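Local coordinates for protein phospho-2-dehydro-3-deoxyheptonate aldolase (PDB 3TQK) that probably catalyses the stereospecific condensation of phosphoenolpyruvate with D-erythrose 4-phosphate to give DAHP, the first step of chorismate biosynthesis, at residues S208-K211 with I217-T220; K38-I43 with L153-A158; E242-C247 with T258-D263; T71-Q76 with I86-Y91; G188-A193 with I248-K253. All blocks are in the same frame, centred on the assembly; numbering follows the deposited sequence.

Contacts 2, 3 and 4 each place a helix against a strand of the eight-stranded parallel barrel: 27-45 on 156-159, 241-253 on 260-263, and 63-80 on 84-89. They thereby build the barrel that carries the manganese site. Contact 4 is nested within the chain loop that contact 2 closes, and the two meet where Tyr91 touches Trp156 and Ala158; Trp156 also packs on Met261 of contact 3. Contact 5 shares helix 241-253 with contact 3; their centres are 8 Å apart and their segments alternate along the chain. Contact 1, nested within the loop of contact 5, lies 21 to 32 Å from the other centres, in a hairpin that extends a sheet to the second subunit.

Contact 1: S208-K211 with I217-T220; sequences STTK and IFAT
Ser208 covers one face of the Phe218 ring: its CB stands 3.9 Å from the ring centroid, only 15° off the normal, a CH-pi contact. With OG turned anti to the backbone nitrogen (chi1 -166°), the hydroxyl sits above the CD2-CE2 rim of the ring, 3.9 Å from Phe218 CE2, and gives a weak hydrogen bond to Val144 O. Thr209 contributes its backbone instead of its side chain. Its carbonyl O comes within 3.2 Å of Phe218 CZ from an oblique direction and also accepts from Gln148 NE2, while its OG1, on the side away from Phe218, bonds to Val144 O. At Thr210 the methyl CG2 meets the edge of the ring, 4.4 Å from Phe218 CE1 and close to the ring plane; OG1 turns back into the chain reversal to bond Ser212 OG and Ser214 N. The phenyl is thus touched in succession by a methylene, a carbonyl oxygen and a methyl as the first strand runs out. Phe218 is bonded through its backbone to Phe206. Residues 217-220 also form an antiparallel ladder with a strand of the second subunit, so this is the packing of a beta hairpin whose sheet continues across a dimer interface.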
# COMPACT_ATOMS: atom_id res chain seq x y z
N SER A 208 -9.54 9.30 6.06
CA SER A 208 -8.87 10.15 5.08
C SER A 208 -8.73 11.52 5.69
O SER A 208 -8.82 11.67 6.90
CB SER A 208 -9.66 10.22 3.77
OG SER A 208 -8.87 10.78 2.72
N THR A 209 -8.49 12.53 4.85
CA THR A 209 -8.27 13.88 5.33
C THR A 209 -9.12 14.89 4.54
O THR A 209 -9.45 14.65 3.37
CB THR A 209 -6.76 14.29 5.29
OG1 THR A 209 -6.27 14.30 3.94
CG2 THR A 209 -5.91 13.32 6.14
N THR A 210 -9.47 15.99 5.20
CA THR A 210 -10.30 17.03 4.63
C THR A 210 -9.46 18.14 3.99
O THR A 210 -8.24 18.19 4.15
CB THR A 210 -11.14 17.71 5.72
OG1 THR A 210 -10.26 18.41 6.60
CG2 THR A 210 -11.98 16.70 6.51
N LYS A 211 -10.11 19.05 3.29
CA LYS A 211 -9.40 20.18 2.70
C LYS A 211 -8.90 21.13 3.79
O LYS A 211 -7.94 21.86 3.58
CB LYS A 211 -10.28 20.91 1.67
CG LYS A 211 -10.40 20.13 0.36
CD LYS A 211 -11.45 20.72 -0.57
CE LYS A 211 -11.62 19.89 -1.83
NZ LYS A 211 -12.13 18.51 -1.62
N ILE A 217 -13.72 10.57 8.82
CA ILE A 217 -14.23 9.35 8.20
C ILE A 217 -14.90 9.74 6.87
O ILE A 217 -15.68 10.70 6.83
CB ILE A 217 -15.27 8.65 9.10
CG1 ILE A 217 -14.62 8.15 10.39
CG2 ILE A 217 -15.96 7.50 8.38
CD1 ILE A 217 -15.64 7.89 11.52
N PHE A 218 -14.57 9.03 5.79
CA PHE A 218 -15.19 9.26 4.49
C PHE A 218 -16.08 8.06 4.11
O PHE A 218 -15.60 6.93 4.10
CB PHE A 218 -14.12 9.46 3.41
CG PHE A 218 -13.55 10.87 3.31
CD1 PHE A 218 -13.60 11.76 4.36
CD2 PHE A 218 -12.90 11.26 2.14
CE1 PHE A 218 -13.05 13.05 4.25
CE2 PHE A 218 -12.34 12.52 2.01
CZ PHE A 218 -12.42 13.43 3.09
N ALA A 219 -17.35 8.32 3.83
CA ALA A 219 -18.24 7.33 3.24
C ALA A 219 -18.29 7.57 1.74
O ALA A 219 -18.78 8.62 1.29
CB ALA A 219 -19.67 7.42 3.84
N THR A 220 -17.81 6.61 0.97
CA THR A 220 -17.75 6.75 -0.48
C THR A 220 -18.92 6.07 -1.16
O THR A 220 -19.63 5.27 -0.55
CB THR A 220 -16.45 6.17 -1.05
OG1 THR A 220 -16.46 4.74 -0.96
CG2 THR A 220 -15.24 6.74 -0.33

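Contact 2: K38-I43 with L153-A158; sequences KEIANI and LITWGA
Where helix 27-45 lies across the N-terminal ends of the barrel strands, Ile40 packs on Thr155 and Trp156, on the approach to and within strand 156-159. The two branches of the isoleucine take different partners. Its methyl CG2 is 3.9 Å from the methyl CG2 of Thr155 and 4.0 Å from the carbonyl O of Thr155. CG1, anti to the backbone nitrogen (chi1 -168°), comes obliquely to the pyrrole part of the indole, 4.1 Å from Trp156 CD1. Thr155 turns its methyl to the isoleucine while its OG1 bonds Ser36 OG on the same helix, so threonine serves both an apolar and a polar link. Trp156 points into the barrel, its side chain about 12 Å from the bound manganese ion. NE1 is hydrogen-bonded to His227 NE2, whose ring also meets the indole with the planes at about 25°; together these probably limit its rotation. Such a helix, laid over the bottom of the strands and packed on side chains such as Trp156 that point into the barrel, with Leu85 and Phe294 of two other strands also touching Ile40, is a closure of a TIM barrel opposite its catalytic end.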
# COMPACT_ATOMS: atom_id res chain seq x y z
N LYS A 38 -16.05 12.92 -18.73
CA LYS A 38 -17.14 12.22 -19.41
C LYS A 38 -16.58 11.44 -20.60
O LYS A 38 -16.90 10.28 -20.81
CB LYS A 38 -18.23 13.19 -19.88
CG LYS A 38 -19.06 13.82 -18.77
CD LYS A 38 -20.16 14.70 -19.40
CE LYS A 38 -20.61 15.86 -18.50
NZ LYS A 38 -21.18 16.99 -19.33
N GLU A 39 -15.72 12.10 -21.37
CA GLU A 39 -15.09 11.46 -22.51
C GLU A 39 -14.27 10.21 -22.17
O GLU A 39 -14.40 9.20 -22.86
CB GLU A 39 -14.25 12.48 -23.27
CG GLU A 39 -15.11 13.58 -23.95
CD GLU A 39 -14.32 14.50 -24.89
OE1 GLU A 39 -13.09 14.30 -25.03
OE2 GLU A 39 -14.95 15.41 -25.49
N ILE A 40 -13.44 10.25 -21.13
CA ILE A 40 -12.64 9.05 -20.79
C ILE A 40 -13.52 7.94 -20.20
O ILE A 40 -13.27 6.76 -20.45
CB ILE A 40 -11.43 9.35 -19.85
CG1 ILE A 40 -10.48 8.15 -19.77
CG2 ILE A 40 -11.90 9.74 -18.44
CD1 ILE A 40 -9.93 7.67 -21.08
N ALA A 41 -14.54 8.31 -19.42
CA ALA A 41 -15.47 7.32 -18.88
C ALA A 41 -16.14 6.51 -20.01
O ALA A 41 -16.21 5.28 -19.93
CB ALA A 41 -16.54 7.98 -17.97
N ASN A 42 -16.58 7.19 -21.05
CA ASN A 42 -17.22 6.54 -22.20
C ASN A 42 -16.26 5.66 -22.99
O ASN A 42 -16.64 4.59 -23.45
CB ASN A 42 -17.84 7.59 -23.12
CG ASN A 42 -19.16 8.11 -22.59
OD1 ASN A 42 -20.03 7.34 -22.19
ND2 ASN A 42 -19.33 9.43 -22.62
N ILE A 43 -15.02 6.10 -23.13
CA ILE A 43 -14.01 5.26 -23.75
C ILE A 43 -13.76 4.00 -22.89
O ILE A 43 -13.74 2.90 -23.42
CB ILE A 43 -12.73 6.03 -24.04
CG1 ILE A 43 -12.99 7.09 -25.11
CG2 ILE A 43 -11.64 5.09 -24.50
CD1 ILE A 43 -11.92 8.19 -25.21
N LEU A 153 -8.63 18.70 -10.44
CA LEU A 153 -7.94 19.07 -11.69
C LEU A 153 -7.53 17.83 -12.50
O LEU A 153 -6.99 17.94 -13.59
CB LEU A 153 -6.71 19.90 -11.36
CG LEU A 153 -6.98 21.28 -10.78
CD1 LEU A 153 -5.73 21.82 -10.08
CD2 LEU A 153 -7.46 22.24 -11.86
N ILE A 154 -7.82 16.65 -11.95
CA ILE A 154 -7.42 15.37 -12.55
C ILE A 154 -8.62 14.72 -13.26
O ILE A 154 -9.70 14.54 -12.66
CB ILE A 154 -6.87 14.42 -11.49
CG1 ILE A 154 -5.59 15.00 -10.90
CG2 ILE A 154 -6.63 13.00 -12.05
CD1 ILE A 154 -4.53 15.32 -11.92
N THR A 155 -8.39 14.38 -14.53
CA THR A 155 -9.36 13.70 -15.38
C THR A 155 -9.30 12.18 -15.20
O THR A 155 -10.33 11.51 -15.16
CB THR A 155 -9.07 14.00 -16.84
OG1 THR A 155 -9.40 15.37 -17.11
CG2 THR A 155 -9.88 13.06 -17.78
N TRP A 156 -8.09 11.66 -15.10
CA TRP A 156 -7.83 10.24 -15.02
C TRP A 156 -6.67 10.03 -14.08
O TRP A 156 -5.67 10.72 -14.18
CB TRP A 156 -7.45 9.70 -16.39
CG TRP A 156 -7.09 8.26 -16.41
CD1 TRP A 156 -7.93 7.22 -16.66
CD2 TRP A 156 -5.80 7.69 -16.20
NE1 TRP A 156 -7.24 6.04 -16.61
CE2 TRP A 156 -5.93 6.30 -16.33
CE3 TRP A 156 -4.55 8.22 -15.89
CZ2 TRP A 156 -4.86 5.44 -16.17
CZ3 TRP A 156 -3.48 7.36 -15.74
CH2 TRP A 156 -3.65 5.98 -15.88
N GLY A 157 -6.79 9.06 -13.18
CA GLY A 157 -5.72 8.78 -12.23
C GLY A 157 -5.33 7.33 -12.20
O GLY A 157 -6.05 6.50 -12.72
N ALA A 158 -4.21 7.03 -11.56
CA ALA A 158 -3.72 5.66 -11.47
C ALA A 158 -3.39 5.26 -10.05
O ALA A 158 -2.94 6.09 -9.25
CB ALA A 158 -2.48 5.49 -12.34

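Contact 3: E242-C247 with T258-D263; sequences EHVDDC and TKVMID
Val244 and Cys247 meet Val260 and Ile262 wholly through apolar contacts. Val244 of helix 241-253 sends its CG2 to the tip of Ile262, 3.8 Å from CD1, and the two side chains cross at about a right angle. Ile262 reaches it because its CG1 is anti to the carbonyl carbon (chi1 -50°) and the chain is then fully extended, carrying CD1 out from the strand to the helix. The other branch of the same valine, CG1, approaches Val260 CG2 more loosely at 4.5 Å. One turn further along the helix comes a sulfur contact: Cys247 SG, anti to its backbone nitrogen, lies 3.9 Å from Val260 CG2, so that this one methyl receives both helix residues.

The two segments belong to the beta-alpha-beta crossover of strand 226-230, helix 241-253 and strand 260-263, in the wall of a TIM barrel. The N-to-C directions of residues 242-247 and 260-263 make an angle of 142°, with the axes of these short pieces 10.0 Å apart, and Val260 and Ile262 project outward from the barrel wall to meet the helix.

Polar bonds lie outside the interface itself. On the strand, Asp263 OD2 pairs with Lys183 NZ in a salt bridge and with His266 ND1 in a hydrogen bond, an arrangement consistent with a second-shell residue positioning the manganese ligand His266.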
# COMPACT_ATOMS: atom_id res chain seq x y z
N GLU A 242 -2.90 -12.59 -26.29
CA GLU A 242 -3.05 -13.65 -25.28
C GLU A 242 -3.35 -13.05 -23.89
O GLU A 242 -4.32 -13.45 -23.23
CB GLU A 242 -1.75 -14.50 -25.24
CG GLU A 242 -1.71 -15.66 -24.22
CD GLU A 242 -0.31 -15.89 -23.57
OE1 GLU A 242 0.64 -16.29 -24.30
OE2 GLU A 242 -0.19 -15.69 -22.33
N HIS A 243 -2.54 -12.08 -23.48
CA HIS A 243 -2.64 -11.46 -22.17
C HIS A 243 -3.88 -10.56 -22.04
O HIS A 243 -4.49 -10.46 -20.96
CB HIS A 243 -1.37 -10.64 -21.89
CG HIS A 243 -0.15 -11.47 -21.63
ND1 HIS A 243 0.79 -11.74 -22.60
CD2 HIS A 243 0.26 -12.12 -20.51
CE1 HIS A 243 1.73 -12.52 -22.09
NE2 HIS A 243 1.43 -12.76 -20.82
N VAL A 244 -4.25 -9.90 -23.13
CA VAL A 244 -5.42 -9.03 -23.11
C VAL A 244 -6.71 -9.85 -22.98
O VAL A 244 -7.57 -9.50 -22.18
CB VAL A 244 -5.47 -8.12 -24.36
CG1 VAL A 244 -6.75 -7.31 -24.37
CG2 VAL A 244 -4.24 -7.21 -24.38
N ASP A 245 -6.82 -10.94 -23.75
CA ASP A 245 -7.96 -11.87 -23.63
C ASP A 245 -8.11 -12.40 -22.21
O ASP A 245 -9.22 -12.50 -21.70
CB ASP A 245 -7.82 -13.09 -24.58
CG ASP A 245 -8.03 -12.75 -26.05
OD1 ASP A 245 -8.58 -11.68 -26.37
OD2 ASP A 245 -7.63 -13.57 -26.91
N ASP A 246 -6.98 -12.76 -21.58
CA ASP A 246 -6.98 -13.31 -20.22
C ASP A 246 -7.50 -12.28 -19.23
O ASP A 246 -8.29 -12.60 -18.33
CB ASP A 246 -5.57 -13.73 -19.80
CG ASP A 246 -5.49 -14.19 -18.34
OD1 ASP A 246 -5.76 -15.37 -18.06
OD2 ASP A 246 -5.13 -13.37 -17.48
N CYS A 247 -7.04 -11.04 -19.39
CA CYS A 247 -7.47 -9.95 -18.53
C CYS A 247 -8.97 -9.73 -18.66
O CYS A 247 -9.68 -9.62 -17.65
CB CYS A 247 -6.70 -8.66 -18.87
SG CYS A 247 -7.04 -7.29 -17.76
N THR A 258 -15.56 -2.79 -17.93
CA THR A 258 -14.63 -1.77 -18.42
C THR A 258 -13.53 -2.43 -19.23
O THR A 258 -13.27 -3.63 -19.08
CB THR A 258 -14.00 -0.96 -17.28
OG1 THR A 258 -13.27 -1.83 -16.39
CG2 THR A 258 -15.08 -0.21 -16.52
N LYS A 259 -12.89 -1.66 -20.10
CA LYS A 259 -11.88 -2.20 -21.02
C LYS A 259 -10.46 -2.08 -20.46
O LYS A 259 -10.26 -1.64 -19.33
CB LYS A 259 -11.99 -1.54 -22.40
CG LYS A 259 -13.38 -1.50 -22.99
CD LYS A 259 -13.96 -2.85 -23.30
CE LYS A 259 -15.16 -2.67 -24.24
NZ LYS A 259 -15.64 -3.95 -24.77
N VAL A 260 -9.48 -2.45 -21.29
CA VAL A 260 -8.08 -2.58 -20.88
C VAL A 260 -7.23 -1.44 -21.42
O VAL A 260 -7.35 -1.07 -22.59
CB VAL A 260 -7.49 -3.91 -21.41
CG1 VAL A 260 -6.00 -3.99 -21.17
CG2 VAL A 260 -8.20 -5.11 -20.78
N MSE A 261 -6.37 -0.90 -20.56
CA MSE A 261 -5.32 0.03 -20.96
C MSE A 261 -3.97 -0.69 -20.91
O MSE A 261 -3.73 -1.50 -20.00
CB MSE A 261 -5.30 1.24 -20.03
CG MSE A 261 -4.07 2.16 -20.22
SE MSE A 261 -4.13 3.74 -19.09
CE MSE A 261 -5.68 4.67 -19.87
N ILE A 262 -3.07 -0.38 -21.85
CA ILE A 262 -1.74 -0.98 -21.86
C ILE A 262 -0.63 0.08 -21.77
O ILE A 262 -0.56 1.01 -22.56
CB ILE A 262 -1.53 -1.87 -23.11
CG1 ILE A 262 -2.70 -2.85 -23.27
CG2 ILE A 262 -0.20 -2.63 -23.00
CD1 ILE A 262 -2.58 -3.78 -24.44
N ASP A 263 0.25 -0.09 -20.80
CA ASP A 263 1.43 0.77 -20.66
C ASP A 263 2.46 0.30 -21.67
O ASP A 263 2.85 -0.86 -21.63
CB ASP A 263 1.99 0.63 -19.24
CG ASP A 263 3.03 1.71 -18.89
OD1 ASP A 263 3.59 2.34 -19.82
OD2 ASP A 263 3.29 1.93 -17.68

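Contact 4: T71-Q76 with I86-Y91; sequences TKLKEQ and IIMRVY
Leu73 inserts between Ile86 and Met88, and it carries most of the helix side of the contact. Its CG stands anti to the backbone nitrogen (chi1 -165°), which directs CG at the strand. Ile86 answers with CG2, which nestles against the isobutyl fork: it is 3.6 Å from Leu73 CD2, 3.8 Å from Leu73 CG and 4.0 Å from Leu73 CD1. Two residues further on, Met88, present as selenomethionine, offers the base of its side chain, with CB 3.9 Å from Leu73 CD2; the extended remainder runs on to Pro57. CD2 therefore bridges the two strand residues.

This is helix 63-80 folding back on strand 84-89 in a beta-alpha-beta crossover from strand 51-56, the connection on which a TIM barrel is built, and the residues at 86 and 88 face the helix layer. Phe327 of helix 327-344 and Leu135 also pack on Leu73.

Past the strand, Tyr91 lies under the guanidinium of Arg89 on the barrel side, close to the metal site, for Arg89 NH2 bonds the backbone O of Cys58, a ligand of the manganese ion.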
# COMPACT_ATOMS: atom_id res chain seq x y z
N THR A 71 2.42 22.69 -24.41
CA THR A 71 2.14 23.51 -25.57
C THR A 71 2.25 22.69 -26.86
O THR A 71 1.36 22.73 -27.71
CB THR A 71 3.11 24.71 -25.65
OG1 THR A 71 3.11 25.38 -24.38
CG2 THR A 71 2.70 25.67 -26.78
N LYS A 72 3.35 21.95 -26.99
CA LYS A 72 3.55 21.09 -28.14
C LYS A 72 2.46 20.03 -28.22
O LYS A 72 1.94 19.76 -29.28
CB LYS A 72 4.94 20.44 -28.11
CG LYS A 72 6.07 21.35 -28.62
CD LYS A 72 7.46 20.67 -28.50
CE LYS A 72 8.27 20.80 -29.80
NZ LYS A 72 8.45 22.21 -30.25
N LEU A 73 2.12 19.43 -27.08
CA LEU A 73 1.08 18.40 -27.06
C LEU A 73 -0.28 18.99 -27.47
O LEU A 73 -0.98 18.42 -28.30
CB LEU A 73 0.99 17.75 -25.68
CG LEU A 73 0.21 16.44 -25.59
CD1 LEU A 73 0.90 15.33 -26.37
CD2 LEU A 73 0.03 16.04 -24.15
N LYS A 74 -0.64 20.14 -26.90
CA LYS A 74 -1.93 20.76 -27.19
C LYS A 74 -2.05 21.04 -28.69
O LYS A 74 -3.13 20.95 -29.24
CB LYS A 74 -2.14 22.01 -26.34
CG LYS A 74 -3.44 22.78 -26.56
CD LYS A 74 -4.68 21.98 -26.14
CE LYS A 74 -5.98 22.70 -26.50
NZ LYS A 74 -7.15 21.79 -26.40
N GLU A 75 -0.93 21.31 -29.35
CA GLU A 75 -0.92 21.56 -30.78
C GLU A 75 -1.33 20.35 -31.59
O GLU A 75 -1.88 20.49 -32.67
CB GLU A 75 0.48 21.99 -31.26
CG GLU A 75 0.78 23.47 -31.15
CD GLU A 75 2.10 23.83 -31.86
OE1 GLU A 75 2.06 24.65 -32.81
OE2 GLU A 75 3.16 23.29 -31.46
N GLN A 76 -1.03 19.16 -31.08
CA GLN A 76 -1.35 17.92 -31.78
C GLN A 76 -2.80 17.50 -31.61
O GLN A 76 -3.31 16.70 -32.40
CB GLN A 76 -0.48 16.78 -31.27
CG GLN A 76 0.99 16.99 -31.50
CD GLN A 76 1.33 17.07 -32.96
OE1 GLN A 76 0.92 16.22 -33.75
NE2 GLN A 76 2.07 18.10 -33.34
N ILE A 86 -6.27 12.61 -25.91
CA ILE A 86 -4.95 12.84 -25.35
C ILE A 86 -5.10 13.39 -23.96
O ILE A 86 -5.82 14.37 -23.74
CB ILE A 86 -4.11 13.81 -26.21
CG1 ILE A 86 -3.72 13.15 -27.53
CG2 ILE A 86 -2.84 14.21 -25.46
CD1 ILE A 86 -3.22 14.10 -28.57
N ILE A 87 -4.45 12.72 -23.01
CA ILE A 87 -4.42 13.14 -21.62
C ILE A 87 -2.97 13.27 -21.21
O ILE A 87 -2.20 12.33 -21.39
CB ILE A 87 -5.09 12.11 -20.69
CG1 ILE A 87 -6.55 11.89 -21.10
CG2 ILE A 87 -4.99 12.58 -19.23
CD1 ILE A 87 -7.25 10.85 -20.28
N MSE A 88 -2.58 14.42 -20.70
CA MSE A 88 -1.19 14.60 -20.35
C MSE A 88 -0.82 14.02 -19.00
O MSE A 88 -1.48 14.27 -18.00
CB MSE A 88 -0.76 16.05 -20.31
CG MSE A 88 0.70 16.10 -19.86
SE MSE A 88 1.48 17.66 -20.37
CE MSE A 88 3.15 17.68 -19.31
N ARG A 89 0.29 13.30 -19.01
CA ARG A 89 0.82 12.63 -17.84
C ARG A 89 1.56 13.65 -16.99
O ARG A 89 2.56 14.24 -17.42
CB ARG A 89 1.75 11.52 -18.33
CG ARG A 89 2.33 10.62 -17.29
CD ARG A 89 3.49 9.81 -17.89
NE ARG A 89 4.29 9.30 -16.79
CZ ARG A 89 4.07 8.16 -16.16
NH1 ARG A 89 3.10 7.35 -16.54
NH2 ARG A 89 4.86 7.82 -15.13
N VAL A 90 1.07 13.87 -15.78
CA VAL A 90 1.68 14.82 -14.86
C VAL A 90 1.94 14.12 -13.53
O VAL A 90 1.15 14.25 -12.58
CB VAL A 90 0.77 16.07 -14.66
CG1 VAL A 90 1.57 17.21 -14.06
CG2 VAL A 90 0.14 16.51 -15.97
N TYR A 91 3.04 13.36 -13.47
CA TYR A 91 3.35 12.53 -12.31
C TYR A 91 4.32 13.20 -11.36
O TYR A 91 5.29 13.81 -11.78
CB TYR A 91 3.89 11.17 -12.75
CG TYR A 91 2.81 10.18 -13.08
CD1 TYR A 91 1.75 10.52 -13.92
CD2 TYR A 91 2.82 8.90 -12.54
CE1 TYR A 91 0.75 9.62 -14.22
CE2 TYR A 91 1.81 7.98 -12.85
CZ TYR A 91 0.78 8.35 -13.70
OH TYR A 91 -0.22 7.45 -14.02

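Contact 5: G188-A193 with I248-K253; sequences GDVQVA and IAKLKK
Gln191 and Lys250 meet with the amide oxygen lying alongside the aliphatic part of the lysine: Gln191 OE1 is 3.6 Å from both Lys250 CG and Lys250 CE. The glutamine chain, bent at chi2 (62°), brings its amide across to the neighbouring helix. Val190 adds a looser apolar touch, CG1 to Lys250 CD at 4.2 Å. A water bridges the two segments, accepting from Gln191 NE2 at 2.8 Å and donating to Lys250 O at 3.0 Å, so the amide group is linked to the partner helix through solvent.

Further out, each polar end has another partner. Gln191 NE2 also bonds Asp195 OD1, one turn along its own helix, which would hold the amide in this orientation. Lys250 NZ, its chain bent at the last torsion, forms a salt bridge with Asp246 OD2, one turn back in helix 241-253. The glutamine's backbone is placed by the start of helix 191-200, where Asp189 OD1 caps Val192 N at 3.1 Å, met on its anti side, 28° out of the carboxylate plane.

The Asp246 salt bridge is probably the main influence on the lysine's charge; Asp189 OD1, 6.6 Å from Lys250 NZ, would add at most a weak, longer-range effect. Two neighbouring barrel helices are thus joined at the surface by methylene packing and a water bridge, with the lysine's charge answered within its own helix.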
# COMPACT_ATOMS: atom_id res chain seq x y z
N GLY A 188 3.73 -9.30 -12.03
CA GLY A 188 2.98 -9.57 -13.26
C GLY A 188 1.53 -9.98 -13.05
O GLY A 188 0.80 -10.12 -14.02
N ASP A 189 1.11 -10.15 -11.79
CA ASP A 189 -0.24 -10.67 -11.48
C ASP A 189 -1.33 -9.68 -11.85
O ASP A 189 -1.39 -8.58 -11.31
CB ASP A 189 -0.36 -11.05 -9.99
CG ASP A 189 -1.57 -11.94 -9.70
OD1 ASP A 189 -2.72 -11.50 -9.89
OD2 ASP A 189 -1.39 -13.09 -9.28
N VAL A 190 -2.22 -10.09 -12.76
CA VAL A 190 -3.33 -9.26 -13.23
C VAL A 190 -4.58 -9.44 -12.36
O VAL A 190 -5.41 -8.54 -12.25
CB VAL A 190 -3.66 -9.60 -14.70
CG1 VAL A 190 -4.92 -8.85 -15.18
CG2 VAL A 190 -2.46 -9.31 -15.59
N GLN A 191 -4.70 -10.60 -11.73
CA GLN A 191 -5.87 -10.88 -10.90
C GLN A 191 -6.03 -9.85 -9.80
O GLN A 191 -7.14 -9.37 -9.56
CB GLN A 191 -5.82 -12.30 -10.31
CG GLN A 191 -7.08 -12.70 -9.55
CD GLN A 191 -8.32 -12.72 -10.43
OE1 GLN A 191 -8.40 -13.49 -11.39
NE2 GLN A 191 -9.30 -11.87 -10.12
N VAL A 192 -4.92 -9.50 -9.13
CA VAL A 192 -4.98 -8.51 -8.07
C VAL A 192 -5.46 -7.15 -8.56
O VAL A 192 -6.13 -6.45 -7.82
CB VAL A 192 -3.64 -8.37 -7.31
CG1 VAL A 192 -3.31 -9.68 -6.62
CG2 VAL A 192 -2.50 -7.93 -8.23
N ALA A 193 -5.15 -6.78 -9.80
CA ALA A 193 -5.64 -5.51 -10.35
C ALA A 193 -7.14 -5.59 -10.64
O ALA A 193 -7.86 -4.62 -10.41
CB ALA A 193 -4.88 -5.11 -11.62
N ILE A 248 -9.44 -9.66 -19.91
CA ILE A 248 -10.88 -9.53 -20.20
C ILE A 248 -11.68 -10.68 -19.57
O ILE A 248 -12.72 -10.44 -18.96
CB ILE A 248 -11.16 -9.46 -21.73
CG1 ILE A 248 -10.67 -8.13 -22.30
CG2 ILE A 248 -12.64 -9.59 -22.02
CD1 ILE A 248 -11.39 -6.90 -21.74
N ALA A 249 -11.18 -11.92 -19.69
CA ALA A 249 -11.84 -13.07 -19.06
C ALA A 249 -11.93 -12.90 -17.54
O ALA A 249 -12.96 -13.20 -16.94
CB ALA A 249 -11.13 -14.38 -19.41
N LYS A 250 -10.86 -12.40 -16.93
CA LYS A 250 -10.81 -12.21 -15.48
C LYS A 250 -11.83 -11.15 -15.06
O LYS A 250 -12.57 -11.34 -14.08
CB LYS A 250 -9.40 -11.83 -15.02
CG LYS A 250 -8.41 -13.01 -14.96
CD LYS A 250 -6.98 -12.52 -14.66
CE LYS A 250 -6.05 -13.61 -14.10
NZ LYS A 250 -5.45 -14.56 -15.09
N LEU A 251 -11.87 -10.04 -15.80
CA LEU A 251 -12.84 -8.98 -15.58
C LEU A 251 -14.29 -9.48 -15.66
O LEU A 251 -15.09 -9.26 -14.75
CB LEU A 251 -12.62 -7.81 -16.56
CG LEU A 251 -11.36 -6.97 -16.33
CD1 LEU A 251 -10.98 -6.16 -17.57
CD2 LEU A 251 -11.55 -6.05 -15.13
N LYS A 252 -14.64 -10.16 -16.75
CA LYS A 252 -16.00 -10.72 -16.89
C LYS A 252 -16.42 -11.61 -15.71
O LYS A 252 -17.56 -11.51 -15.26
CB LYS A 252 -16.19 -11.49 -18.22
CG LYS A 252 -16.16 -10.59 -19.48
CD LYS A 252 -17.16 -9.41 -19.43
CE LYS A 252 -17.00 -8.48 -20.64
NZ LYS A 252 -17.17 -9.24 -21.92
N LYS A 253 -15.50 -12.43 -15.20
CA LYS A 253 -15.76 -13.22 -13.98
C LYS A 253 -16.15 -12.35 -12.76
O LYS A 253 -16.98 -12.77 -11.94
CB LYS A 253 -14.54 -14.07 -13.60
CG LYS A 253 -14.63 -15.54 -14.00
CD LYS A 253 -13.62 -16.42 -13.20
CE LYS A 253 -13.61 -17.86 -13.75
NZ LYS A 253 -12.65 -18.78 -13.06
O HOH W 1 -11.86 -12.22 -11.31